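Local coordinates for protein WipB (Legionella pneumophila, PDB 5NNY) that acts as a translocated serine/threonine phosphatase of Legionella that targets the host lysosomal nutrient-sensing machinery, represented here by its phosphatase domain, at residues R92-D96 against V206-A210; R151-I155 against Y260-Y266. All blocks are in the same frame, centred on the assembly; numbering follows the deposited sequence.

Contact 1. Residues R92-D96 against V206-A210; sequences RLIGD and VFSHA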
loop_
_atom_site.group_PDB
_atom_site.type_symbol
_atom_site.label_atom_id
_atom_site.label_comp_id
_atom_site.label_asym_id
_atom_site.label_seq_id
_atom_site.Cartn_x
_atom_site.Cartn_y
_atom_site.Cartn_z
ATOM N N ARG A 92 3.006 -3.840 9.900
ATOM C CA ARG A 92 3.401 -2.734 9.034
ATOM C C ARG A 92 3.693 -3.275 7.645
ATOM O O ARG A 92 4.559 -4.142 7.484
ATOM C CB ARG A 92 4.637 -1.999 9.562
ATOM C CG ARG A 92 4.427 -1.177 10.800
ATOM C CD ARG A 92 5.669 -0.311 11.101
ATOM N NE ARG A 92 5.442 0.553 12.265
ATOM C CZ ARG A 92 5.627 0.163 13.516
ATOM N NH1 ARG A 92 6.046 -1.068 13.744
ATOM N NH2 ARG A 92 5.385 0.991 14.529
ATOM N N LEU A 93 2.984 -2.755 6.645
ATOM C CA LEU A 93 3.264 -3.067 5.250
ATOM C C LEU A 93 4.148 -1.971 4.655
ATOM O O LEU A 93 3.712 -0.827 4.498
ATOM C CB LEU A 93 1.959 -3.204 4.464
ATOM C CG LEU A 93 1.135 -4.500 4.602
ATOM C CD1 LEU A 93 0.697 -4.806 6.034
ATOM C CD2 LEU A 93 -0.101 -4.474 3.663
ATOM N N ILE A 94 5.388 -2.324 4.309
ATOM C CA ILE A 94 6.305 -1.342 3.736
ATOM C C ILE A 94 5.863 -0.930 2.329
ATOM O O ILE A 94 6.335 0.084 1.795
ATOM C CB ILE A 94 7.745 -1.905 3.791
ATOM C CG1 ILE A 94 8.747 -0.816 4.144
ATOM C CG2 ILE A 94 8.127 -2.604 2.499
ATOM C CD1 ILE A 94 8.901 -0.599 5.635
ATOM N N GLY A 95 4.947 -1.678 1.719
ATOM C CA GLY A 95 4.230 -1.182 0.570
ATOM C C GLY A 95 4.142 -2.214 -0.539
ATOM O O GLY A 95 4.344 -3.415 -0.337
ATOM N N ASP A 96 3.833 -1.697 -1.727
ATOM C CA ASP A 96 3.660 -2.500 -2.935
ATOM C C ASP A 96 2.647 -3.621 -2.712
ATOM O O ASP A 96 2.744 -4.692 -3.308
ATOM C CB ASP A 96 4.992 -3.063 -3.421
ATOM C CG ASP A 96 5.935 -1.985 -3.931
ATOM O OD1 ASP A 96 5.563 -0.803 -3.924
ATOM O OD2 ASP A 96 7.058 -2.335 -4.334
ATOM N N VAL A 206 12.306 4.710 12.262
ATOM C CA VAL A 206 11.402 5.346 11.298
ATOM C C VAL A 206 11.212 4.394 10.124
ATOM O O VAL A 206 12.194 3.880 9.573
ATOM C CB VAL A 206 11.933 6.716 10.836
ATOM C CG1 VAL A 206 11.160 7.229 9.616
ATOM C CG2 VAL A 206 11.818 7.722 11.985
ATOM N N PHE A 207 9.953 4.149 9.754
ATOM C CA PHE A 207 9.590 3.261 8.654
ATOM C C PHE A 207 9.071 4.077 7.483
ATOM O O PHE A 207 8.311 5.030 7.660
ATOM C CB PHE A 207 8.517 2.239 9.061
ATOM C CG PHE A 207 8.957 1.280 10.152
ATOM C CD1 PHE A 207 8.795 1.605 11.484
ATOM C CD2 PHE A 207 9.513 0.054 9.829
ATOM C CE1 PHE A 207 9.190 0.724 12.487
ATOM C CE2 PHE A 207 9.910 -0.835 10.820
ATOM C CZ PHE A 207 9.750 -0.499 12.149
ATOM N N SER A 208 9.490 3.690 6.288
ATOM C CA SER A 208 9.026 4.340 5.074
ATOM C C SER A 208 9.140 3.308 3.972
ATOM O O SER A 208 9.825 2.299 4.125
ATOM C CB SER A 208 9.840 5.596 4.746
ATOM O OG SER A 208 11.212 5.277 4.545
ATOM N N HIS A 209 8.425 3.550 2.870
ATOM C CA HIS A 209 8.523 2.623 1.750
ATOM C C HIS A 209 9.924 2.631 1.131
ATOM O O HIS A 209 10.457 1.572 0.764
ATOM C CB HIS A 209 7.467 2.965 0.691
ATOM C CG HIS A 209 7.694 2.258 -0.606
ATOM N ND1 HIS A 209 7.530 0.896 -0.748
ATOM C CD2 HIS A 209 8.106 2.715 -1.808
ATOM C CE1 HIS A 209 7.808 0.547 -1.992
ATOM N NE2 HIS A 209 8.157 1.632 -2.654
ATOM N N ALA A 210 10.542 3.806 1.020
ATOM C CA ALA A 210 11.817 3.985 0.337
ATOM C C ALA A 210 12.779 4.741 1.242
ATOM O O ALA A 210 12.397 5.252 2.294
ATOM C CB ALA A 210 11.640 4.747 -0.989
#

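Contact 2. Residues R151-I155 against Y260-Y266; sequences RLGNI and YTHDMMY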
loop_
_atom_site.group_PDB
_atom_site.type_symbol
_atom_site.label_atom_id
_atom_site.label_comp_id
_atom_site.label_asym_id
_atom_site.label_seq_id
_atom_site.Cartn_x
_atom_site.Cartn_y
_atom_site.Cartn_z
ATOM N N ARG A 151 -1.290 8.063 -16.608
ATOM C CA ARG A 151 0.062 8.616 -16.521
ATOM C C ARG A 151 0.901 7.861 -15.489
ATOM O O ARG A 151 2.064 7.527 -15.741
ATOM C CB ARG A 151 0.021 10.120 -16.198
ATOM C CG ARG A 151 -0.907 10.975 -17.081
ATOM C CD ARG A 151 -0.237 12.228 -17.676
ATOM N NE ARG A 151 0.072 13.300 -16.715
ATOM C CZ ARG A 151 -0.712 14.347 -16.449
ATOM N NH1 ARG A 151 -0.312 15.270 -15.575
ATOM N NH2 ARG A 151 -1.892 14.477 -17.043
ATOM N N LEU A 152 0.322 7.566 -14.321
ATOM C CA LEU A 152 1.042 6.751 -13.349
ATOM C C LEU A 152 1.328 5.352 -13.881
ATOM O O LEU A 152 2.377 4.776 -13.581
ATOM C CB LEU A 152 0.250 6.674 -12.048
ATOM C CG LEU A 152 0.167 8.023 -11.335
ATOM C CD1 LEU A 152 -0.649 7.864 -10.056
ATOM C CD2 LEU A 152 1.592 8.543 -11.036
ATOM N N GLY A 153 0.416 4.790 -14.671
ATOM C CA GLY A 153 0.652 3.480 -15.251
ATOM C C GLY A 153 1.795 3.444 -16.242
ATOM O O GLY A 153 2.296 2.356 -16.555
ATOM N N ASN A 154 2.204 4.610 -16.755
ATOM C CA ASN A 154 3.336 4.697 -17.670
ATOM C C ASN A 154 4.673 4.459 -16.979
ATOM O O ASN A 154 5.677 4.242 -17.668
ATOM C CB ASN A 154 3.401 6.075 -18.334
ATOM C CG ASN A 154 2.341 6.282 -19.383
ATOM O OD1 ASN A 154 1.760 5.327 -19.903
ATOM N ND2 ASN A 154 2.089 7.549 -19.718
ATOM N N ILE A 155 4.737 4.537 -15.650
ATOM C CA ILE A 155 6.030 4.495 -14.963
ATOM C C ILE A 155 6.199 3.273 -14.102
ATOM O O ILE A 155 7.205 3.168 -13.385
ATOM C CB ILE A 155 6.279 5.764 -14.127
ATOM C CG1 ILE A 155 5.245 5.887 -13.007
ATOM C CG2 ILE A 155 6.278 6.977 -15.035
ATOM C CD1 ILE A 155 5.369 7.147 -12.190
ATOM N N TYR A 260 1.146 15.956 -5.313
ATOM C CA TYR A 260 2.198 15.729 -6.299
ATOM C C TYR A 260 1.628 16.105 -7.663
ATOM O O TYR A 260 0.410 16.156 -7.854
ATOM C CB TYR A 260 2.669 14.262 -6.309
ATOM C CG TYR A 260 1.523 13.302 -6.629
ATOM C CD1 TYR A 260 1.174 13.026 -7.947
ATOM C CD2 TYR A 260 0.787 12.680 -5.608
ATOM C CE1 TYR A 260 0.123 12.164 -8.264
ATOM C CE2 TYR A 260 -0.264 11.804 -5.916
ATOM C CZ TYR A 260 -0.593 11.561 -7.240
ATOM O OH TYR A 260 -1.627 10.702 -7.558
ATOM N N THR A 261 2.515 16.308 -8.630
ATOM C CA THR A 261 2.088 16.382 -10.024
ATOM C C THR A 261 2.753 15.248 -10.792
ATOM O O THR A 261 3.722 14.648 -10.328
ATOM C CB THR A 261 2.417 17.750 -10.637
ATOM O OG1 THR A 261 3.826 17.951 -10.616
ATOM C CG2 THR A 261 1.757 18.862 -9.843
ATOM N N HIS A 262 2.203 14.924 -11.964
ATOM C CA HIS A 262 2.696 13.741 -12.658
ATOM C C HIS A 262 4.123 13.930 -13.172
ATOM O O HIS A 262 4.866 12.954 -13.298
ATOM C CB HIS A 262 1.738 13.347 -13.783
ATOM C CG HIS A 262 0.436 12.789 -13.281
ATOM N ND1 HIS A 262 -0.783 13.388 -13.520
ATOM C CD2 HIS A 262 0.172 11.697 -12.526
ATOM C CE1 HIS A 262 -1.744 12.676 -12.952
ATOM N NE2 HIS A 262 -1.190 11.648 -12.337
ATOM N N ASP A 263 4.536 15.165 -13.450
ATOM C CA ASP A 263 5.924 15.374 -13.860
ATOM C C ASP A 263 6.888 14.976 -12.741
ATOM O O ASP A 263 7.996 14.483 -12.997
ATOM C CB ASP A 263 6.136 16.831 -14.293
ATOM C CG ASP A 263 5.844 17.832 -13.185
ATOM O OD1 ASP A 263 4.655 18.147 -12.941
ATOM O OD2 ASP A 263 6.814 18.319 -12.549
ATOM N N MET A 264 6.481 15.196 -11.489
ATOM C CA MET A 264 7.304 14.759 -10.359
ATOM C C MET A 264 7.474 13.249 -10.362
ATOM O O MET A 264 8.528 12.728 -9.987
ATOM C CB MET A 264 6.682 15.204 -9.040
ATOM C CG MET A 264 6.556 16.683 -8.836
ATOM S SD MET A 264 5.620 16.911 -7.323
ATOM C CE MET A 264 5.153 18.633 -7.388
ATOM N N MET A 265 6.438 12.524 -10.767
ATOM C CA MET A 265 6.507 11.066 -10.707
ATOM C C MET A 265 7.324 10.502 -11.865
ATOM O O MET A 265 8.025 9.492 -11.708
ATOM C CB MET A 265 5.081 10.483 -10.685
ATOM C CG MET A 265 4.256 11.021 -9.522
ATOM S SD MET A 265 5.070 10.731 -7.933
ATOM C CE MET A 265 4.482 9.080 -7.555
ATOM N N TYR A 266 7.262 11.133 -13.036
ATOM C CA TYR A 266 8.144 10.702 -14.120
ATOM C C TYR A 266 9.605 10.908 -13.731
ATOM O O TYR A 266 10.450 10.027 -13.928
ATOM C CB TYR A 266 7.851 11.469 -15.409
ATOM C CG TYR A 266 6.578 11.057 -16.125
ATOM C CD1 TYR A 266 6.519 9.849 -16.820
ATOM C CD2 TYR A 266 5.459 11.890 -16.145
ATOM C CE1 TYR A 266 5.371 9.463 -17.491
ATOM C CE2 TYR A 266 4.289 11.509 -16.832
ATOM C CZ TYR A 266 4.260 10.292 -17.492
ATOM O OH TYR A 266 3.128 9.890 -18.170
#

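Contact 1. Residues R92-D96 against V206-A210
The calcineurin-like phosphoesterase fold brings Asp96, from the loop that follows strand 90-93, close to His209, from the loop after strand 203-208. These strands are not neighbours in the sheet; the short touching parts, 92-96 and 207-209, point within 12° of each other and meet through side chains and two backbone carbonyl groups, with no strand pairing. Further up the strands, Arg92 lies over Phe207. The guanidinium is stacked flat on the ring, the planes only 6° from parallel and the centres 4.4 Å apart. The arginine chain is extended from CG to NE and its last torsion turns the guanidinium, so that CD lies over the middle of the face, in a CH-pi contact 3.8 Å from the ring centroid. The polar end of Arg92 is held by salt bridges to Glu123 and Asp5, which fix the guanidinium above the ring. Ile94 comes to the edge of the same phenyl ring with CD1, and its CG1 lies 3.3 Å from Ser208 O.

Beyond this packing both chains enter loops that probably line the active site, as in related phosphoesterases. With CG of His209 anti to the backbone N (chi1 167°), the imidazole swings across to the other loop, where ND1 donates to Ile94 O at 2.9 Å. The acceptor lies close to the imidazole plane, and the donor is tilted from the carbonyl plane. This bond fixes the ring's rotation, with NE2 on the side away from Ile94 O. Gly95 has backbone angles that suit glycine alone. Asp10, on a loop, and Asn128, starting helix 128-138, lie around His209, consistent with a metal site of this family. Asp96 crosses the imidazole at about a right angle, bringing OD1 to 3.3 Å from His209 CE1.

Contact 2. Residues R151-I155 against Y260-Y266
Leu152, in the weakly bonded helix 150-153, packs on His262 and Met265 of the first turn of helix 262-270, and Ile155, in the loop just after the short helix, on Met265 and Tyr266, a small interface toward the periphery of the phosphatase domain. The tight part is apolar. Leu152 CD2 lies 3.9 Å from Met265 CG and also meets the edge of the His262 ring at CD2. Ile155 holds CG1 between its backbone N and carbonyl carbon (chi1 63°), which sends CD1 across to Met265 CB at 3.7 Å and turns CG2 to Tyr266, 3.4 Å from CD1 of that ring. Trp286 of helix 280-286 and Ile131 of helix 128-138 close in around Met265, and Glu135 of the latter helix is hydrogen-bonded, through OE2, to both Tyr260 OH and His262 NE2, which holds the rotation of the imidazole.

Toward solvent the contact is looser and more polar. Arg151 covers one face of the His262 ring with CB, then bends at chi2 and chi3 so that its guanidinium comes round to the ring's ND1 edge. The two planes stand 73° apart and ND1 lies over a guanidinium face; although NH1 is only 2.8 Å from His262 ND1, the angle is too poor for a hydrogen bond. The Tyr266 hydroxyl passes near Arg151 CB. Exposed Asn154 supplies the hydrogen bond between the two segments: its ND2 donates to Tyr266 OH at 3.0 Å in a nearly straight bond (166°), with the oxygen close to the plane of the amide.

The two contacts are interleaved along the chain: 92-96, 151-155, 206-210 and 260-266 follow in that order, so each contact closes a loop of more than 100 residues that crosses the other. Their centres lie about 20 Å apart and their nearest atoms about 9 Å, with no direct touch. Contact 1 sits near the middle of the domain, where two strands of the six-stranded sheet end, whereas contact 2, about 17 Å from the chain centre, joins the short helix 150-153 and the loop after it to helix 262-270. Helix 128-138 connects them: its start, at Asn128 and His129, borders the loops of contact 1, and Ile131, Glu132 and Glu135 meet contact 2. The probable active site and the peripheral helices thus share one helix.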